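Local coordinates for protein esterase (Thermotoga maritima, PDB 3DOH) that hydrolyses carboxylic esters as a thermostable esterase, joining an alpha/beta-hydrolase domain to an immunoglobulin-like one, at residues Val202-His212 with Tyr366-Phe376. Sequence-based numbering, arbitrary orientation.
Sequences VWAQPRYQVVH and YENQEAIEWLF. With SO4 (sulfate ion), chain D.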
loop_
_atom_site.group_PDB
_atom_site.type_symbol
_atom_site.label_atom_id
_atom_site.label_comp_id
_atom_site.label_asym_id
_atom_site.label_seq_id
_atom_site.Cartn_x
_atom_site.Cartn_y
_atom_site.Cartn_z
ATOM N N VAL A 202 28.202 16.093 20.470
ATOM C CA VAL A 202 28.930 15.068 19.694
ATOM C C VAL A 202 30.348 14.909 20.268
ATOM O O VAL A 202 30.805 13.789 20.509
ATOM C CB VAL A 202 28.911 15.377 18.156
ATOM C CG1 VAL A 202 29.605 16.713 17.840
ATOM C CG2 VAL A 202 29.508 14.238 17.368
ATOM N N TRP A 203 30.997 16.038 20.557
ATOM C CA TRP A 203 32.348 16.004 21.047
ATOM C C TRP A 203 32.370 15.313 22.392
ATOM O O TRP A 203 33.396 14.876 22.860
ATOM C CB TRP A 203 32.884 17.402 21.145
ATOM C CG TRP A 203 32.487 18.244 19.922
ATOM C CD1 TRP A 203 31.473 19.174 19.856
ATOM C CD2 TRP A 203 33.082 18.205 18.617
ATOM N NE1 TRP A 203 31.409 19.702 18.590
ATOM C CE2 TRP A 203 32.383 19.123 17.812
ATOM C CE3 TRP A 203 34.121 17.460 18.045
ATOM C CZ2 TRP A 203 32.705 19.332 16.462
ATOM C CZ3 TRP A 203 34.449 17.670 16.711
ATOM C CH2 TRP A 203 33.740 18.591 15.935
ATOM N N ALA A 204 31.204 15.159 22.993
ATOM C CA ALA A 204 31.166 14.666 24.352
ATOM C C ALA A 204 30.738 13.218 24.404
ATOM O O ALA A 204 30.786 12.602 25.466
ATOM C CB ALA A 204 30.270 15.561 25.230
ATOM N N GLN A 205 30.358 12.666 23.261
ATOM C CA GLN A 205 30.034 11.231 23.170
ATOM C C GLN A 205 31.213 10.324 23.551
ATOM O O GLN A 205 32.327 10.591 23.154
ATOM C CB GLN A 205 29.470 10.918 21.778
ATOM C CG GLN A 205 27.947 11.281 21.658
ATOM C CD GLN A 205 27.423 11.230 20.232
ATOM O OE1 GLN A 205 26.291 11.671 19.967
ATOM N NE2 GLN A 205 28.238 10.693 19.283
ATOM N N PRO A 206 31.005 9.314 24.420
ATOM C CA PRO A 206 32.051 8.276 24.632
ATOM C C PRO A 206 32.843 7.808 23.404
ATOM O O PRO A 206 34.071 7.760 23.467
ATOM C CB PRO A 206 31.276 7.133 25.267
ATOM C CG PRO A 206 30.262 7.862 26.097
ATOM C CD PRO A 206 29.849 9.085 25.314
ATOM N N ARG A 207 32.196 7.534 22.279
ATOM C CA ARG A 207 32.963 7.085 21.071
ATOM C C ARG A 207 34.140 8.003 20.708
ATOM O O ARG A 207 35.178 7.533 20.218
ATOM C CB ARG A 207 32.052 6.866 19.845
ATOM C CG ARG A 207 31.288 8.122 19.372
ATOM C CD ARG A 207 30.375 7.842 18.181
ATOM N NE ARG A 207 29.666 6.607 18.443
ATOM C CZ ARG A 207 28.479 6.561 19.041
ATOM N NH1 ARG A 207 27.886 7.710 19.391
ATOM N NH2 ARG A 207 27.879 5.382 19.274
ATOM N N TYR A 208 33.968 9.311 20.938
ATOM C CA TYR A 208 35.026 10.246 20.618
ATOM C C TYR A 208 35.892 10.547 21.811
ATOM O O TYR A 208 37.126 10.625 21.693
ATOM C CB TYR A 208 34.469 11.532 19.984
ATOM C CG TYR A 208 33.715 11.261 18.740
ATOM C CD1 TYR A 208 34.341 10.629 17.636
ATOM C CD2 TYR A 208 32.364 11.563 18.650
ATOM C CE1 TYR A 208 33.645 10.348 16.483
ATOM C CE2 TYR A 208 31.642 11.289 17.473
ATOM C CZ TYR A 208 32.300 10.674 16.406
ATOM O OH TYR A 208 31.607 10.376 15.277
ATOM N N GLN A 209 35.268 10.715 22.969
ATOM C CA GLN A 209 36.022 11.066 24.179
ATOM C C GLN A 209 37.160 10.116 24.495
ATOM O O GLN A 209 38.211 10.521 24.934
ATOM C CB GLN A 209 35.091 11.104 25.364
ATOM C CG GLN A 209 34.327 12.365 25.378
ATOM C CD GLN A 209 35.225 13.532 25.658
ATOM O OE1 GLN A 209 36.209 13.409 26.406
ATOM N NE2 GLN A 209 34.894 14.689 25.068
ATOM N N VAL A 210 36.913 8.838 24.262
ATOM C CA VAL A 210 37.826 7.761 24.572
ATOM C C VAL A 210 39.034 7.755 23.633
ATOM O O VAL A 210 40.092 7.195 23.969
ATOM C CB VAL A 210 37.047 6.440 24.475
ATOM C CG1 VAL A 210 37.202 5.787 23.063
ATOM C CG2 VAL A 210 37.443 5.543 25.566
ATOM N N VAL A 211 38.906 8.389 22.462
ATOM C CA VAL A 211 40.094 8.600 21.602
ATOM C C VAL A 211 40.647 10.029 21.601
ATOM O O VAL A 211 41.821 10.231 21.317
ATOM C CB VAL A 211 39.939 8.007 20.153
ATOM C CG1 VAL A 211 39.598 6.549 20.245
ATOM C CG2 VAL A 211 38.858 8.690 19.403
ATOM N N HIS A 212 39.795 10.998 21.918
ATOM C CA HIS A 212 40.214 12.392 21.996
ATOM C C HIS A 212 39.491 13.124 23.122
ATOM O O HIS A 212 38.621 13.958 22.875
ATOM C CB HIS A 212 39.966 13.102 20.664
ATOM C CG HIS A 212 40.392 12.309 19.468
ATOM N ND1 HIS A 212 39.509 11.573 18.708
ATOM C CD2 HIS A 212 41.610 12.137 18.901
ATOM C CE1 HIS A 212 40.163 10.982 17.724
ATOM N NE2 HIS A 212 41.439 11.308 17.818
ATOM N N TYR A 366 27.835 17.377 11.653
ATOM C CA TYR A 366 28.188 16.785 12.943
ATOM C C TYR A 366 28.093 15.270 12.946
ATOM O O TYR A 366 28.588 14.608 13.872
ATOM C CB TYR A 366 27.410 17.424 14.111
ATOM C CG TYR A 366 27.833 18.863 14.316
ATOM C CD1 TYR A 366 29.187 19.199 14.353
ATOM C CD2 TYR A 366 26.890 19.902 14.436
ATOM C CE1 TYR A 366 29.593 20.527 14.523
ATOM C CE2 TYR A 366 27.316 21.242 14.590
ATOM C CZ TYR A 366 28.663 21.524 14.645
ATOM O OH TYR A 366 29.111 22.803 14.793
ATOM N N GLU A 367 27.495 14.719 11.898
ATOM C CA GLU A 367 27.473 13.262 11.721
ATOM C C GLU A 367 28.649 12.744 10.867
ATOM O O GLU A 367 28.767 11.545 10.624
ATOM C CB GLU A 367 26.094 12.761 11.235
ATOM C CG GLU A 367 24.928 12.939 12.238
ATOM C CD GLU A 367 25.189 12.341 13.656
ATOM O OE1 GLU A 367 25.184 11.097 13.803
ATOM O OE2 GLU A 367 25.374 13.123 14.637
ATOM N N ASN A 368 29.565 13.625 10.499
ATOM C CA ASN A 368 30.697 13.242 9.666
ATOM C C ASN A 368 31.963 12.877 10.480
ATOM O O ASN A 368 32.666 13.767 11.013
ATOM C CB ASN A 368 30.962 14.405 8.725
ATOM C CG ASN A 368 31.985 14.100 7.650
ATOM O OD1 ASN A 368 32.942 13.330 7.853
ATOM N ND2 ASN A 368 31.817 14.769 6.497
ATOM N N GLN A 369 32.256 11.577 10.575
ATOM C CA GLN A 369 33.391 11.079 11.378
ATOM C C GLN A 369 34.719 11.646 10.855
ATOM O O GLN A 369 35.641 11.883 11.630
ATOM C CB GLN A 369 33.404 9.516 11.513
ATOM C CG GLN A 369 34.761 8.952 12.066
ATOM C CD GLN A 369 34.743 7.476 12.568
ATOM O OE1 GLN A 369 34.024 6.626 12.035
ATOM N NE2 GLN A 369 35.574 7.176 13.593
ATOM N N GLU A 370 34.801 11.875 9.552
ATOM C CA GLU A 370 35.996 12.414 8.918
ATOM C C GLU A 370 36.279 13.825 9.477
ATOM O O GLU A 370 37.402 14.148 9.883
ATOM C CB GLU A 370 35.793 12.466 7.379
ATOM C CG GLU A 370 36.909 11.828 6.525
ATOM C CD GLU A 370 37.388 12.686 5.279
ATOM O OE1 GLU A 370 36.611 12.891 4.275
ATOM O OE2 GLU A 370 38.578 13.137 5.312
ATOM N N ALA A 371 35.227 14.639 9.515
ATOM C CA ALA A 371 35.274 16.022 10.011
ATOM C C ALA A 371 35.728 16.100 11.463
ATOM O O ALA A 371 36.632 16.880 11.810
ATOM C CB ALA A 371 33.912 16.669 9.859
ATOM N N ILE A 372 35.095 15.287 12.303
ATOM C CA ILE A 372 35.502 15.143 13.711
ATOM C C ILE A 372 36.981 14.750 13.862
ATOM O O ILE A 372 37.756 15.417 14.574
ATOM C CB ILE A 372 34.572 14.152 14.413
ATOM C CG1 ILE A 372 33.207 14.812 14.598
ATOM C CG2 ILE A 372 35.176 13.661 15.710
ATOM C CD1 ILE A 372 32.105 13.824 14.652
ATOM N N GLU A 373 37.384 13.706 13.134
ATOM C CA GLU A 373 38.754 13.210 13.225
ATOM C C GLU A 373 39.709 14.289 12.789
ATOM O O GLU A 373 40.734 14.537 13.469
ATOM C CB GLU A 373 38.941 11.965 12.361
ATOM C CG GLU A 373 38.539 10.658 13.064
ATOM C CD GLU A 373 39.196 10.516 14.442
ATOM O OE1 GLU A 373 38.452 10.550 15.453
ATOM O OE2 GLU A 373 40.455 10.407 14.513
ATOM N N TRP A 374 39.371 14.942 11.663
ATOM C CA TRP A 374 40.195 15.981 11.111
ATOM C C TRP A 374 40.415 17.117 12.112
ATOM O O TRP A 374 41.506 17.677 12.206
ATOM C CB TRP A 374 39.548 16.518 9.850
ATOM C CG TRP A 374 40.220 17.774 9.325
ATOM C CD1 TRP A 374 41.292 17.832 8.464
ATOM C CD2 TRP A 374 39.875 19.156 9.626
ATOM N NE1 TRP A 374 41.605 19.149 8.198
ATOM C CE2 TRP A 374 40.757 19.975 8.893
ATOM C CE3 TRP A 374 38.881 19.770 10.399
ATOM C CZ2 TRP A 374 40.698 21.384 8.949
ATOM C CZ3 TRP A 374 38.831 21.180 10.447
ATOM C CH2 TRP A 374 39.734 21.957 9.735
ATOM N N LEU A 375 39.383 17.474 12.873
ATOM C CA LEU A 375 39.535 18.639 13.732
ATOM C C LEU A 375 40.601 18.284 14.740
ATOM O O LEU A 375 41.500 19.091 14.997
ATOM C CB LEU A 375 38.228 19.040 14.392
ATOM C CG LEU A 375 38.168 20.271 15.310
ATOM C CD1 LEU A 375 38.068 21.554 14.505
ATOM C CD2 LEU A 375 36.953 20.127 16.160
ATOM N N PHE A 376 40.540 17.047 15.236
ATOM C CA PHE A 376 41.488 16.604 16.256
ATOM C C PHE A 376 42.940 16.427 15.807
ATOM O O PHE A 376 43.840 16.413 16.649
ATOM C CB PHE A 376 40.979 15.401 17.086
ATOM C CG PHE A 376 39.894 15.780 18.022
ATOM C CD1 PHE A 376 40.137 16.678 19.051
ATOM C CD2 PHE A 376 38.611 15.307 17.852
ATOM C CE1 PHE A 376 39.125 17.075 19.918
ATOM C CE2 PHE A 376 37.590 15.718 18.731
ATOM C CZ PHE A 376 37.855 16.614 19.755
HETATM S S SO4 D . 24.638 6.622 21.107
HETATM O O1 SO4 D . 25.219 7.887 20.571
HETATM O O2 SO4 D . 24.662 6.427 22.546
HETATM O O3 SO4 D . 25.308 5.489 20.458
HETATM O O4 SO4 D . 23.204 6.643 20.845
HETATM O O HOH W 1 29.392 11.634 15.041
#
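Val202 sets CG2, which lies anti to its backbone N, against CD1 of Ile372 at 3.8 Å and the carbonyl of Tyr366. Next to it, the six-membered end of the Trp203 indole wedges among four side chains. Its CZ3 meets Leu375 CD2 at 3.6 Å, CZ2 meets Tyr366 CE1 at 3.9 Å, CG1 of Ile372 approaches obliquely, and Phe376 CE2 comes in at the edge. The 3-10 turn 202-204 and helix 206-209 thus pack on helix 369-376, with Trp203 and Phe376 also touching strand 174-180 of the hydrolase sheet. The indole N-H turns back to Gly199 O, while the Tyr366 hydroxyl bonds Thr268, close to the probable nucleophile elbow. Tyr208 lays one ring face on Ile372, whose CG2 sits 3.9 Å from the ring centroid and whose CD1 reaches toward the phenol end; Arg207 CG backs the other face. Tyr208 OH lies 2.6 Å from a water O in the ring plane, which donates to Tyr366 O. His212 closes the row: its CB stands 3.7 Å above the centroid of Phe376, Phe376 CB lies over the imidazole, and the two rings run nearly parallel (4°) but slid apart. With an alanine in its place CB could still sit on the Phe376 ring, but losing the imidazole is likely to open a gap beside Phe376 CB. Apolar and ring-face contacts make shape fit, rather than direct polar pairing, the main hold.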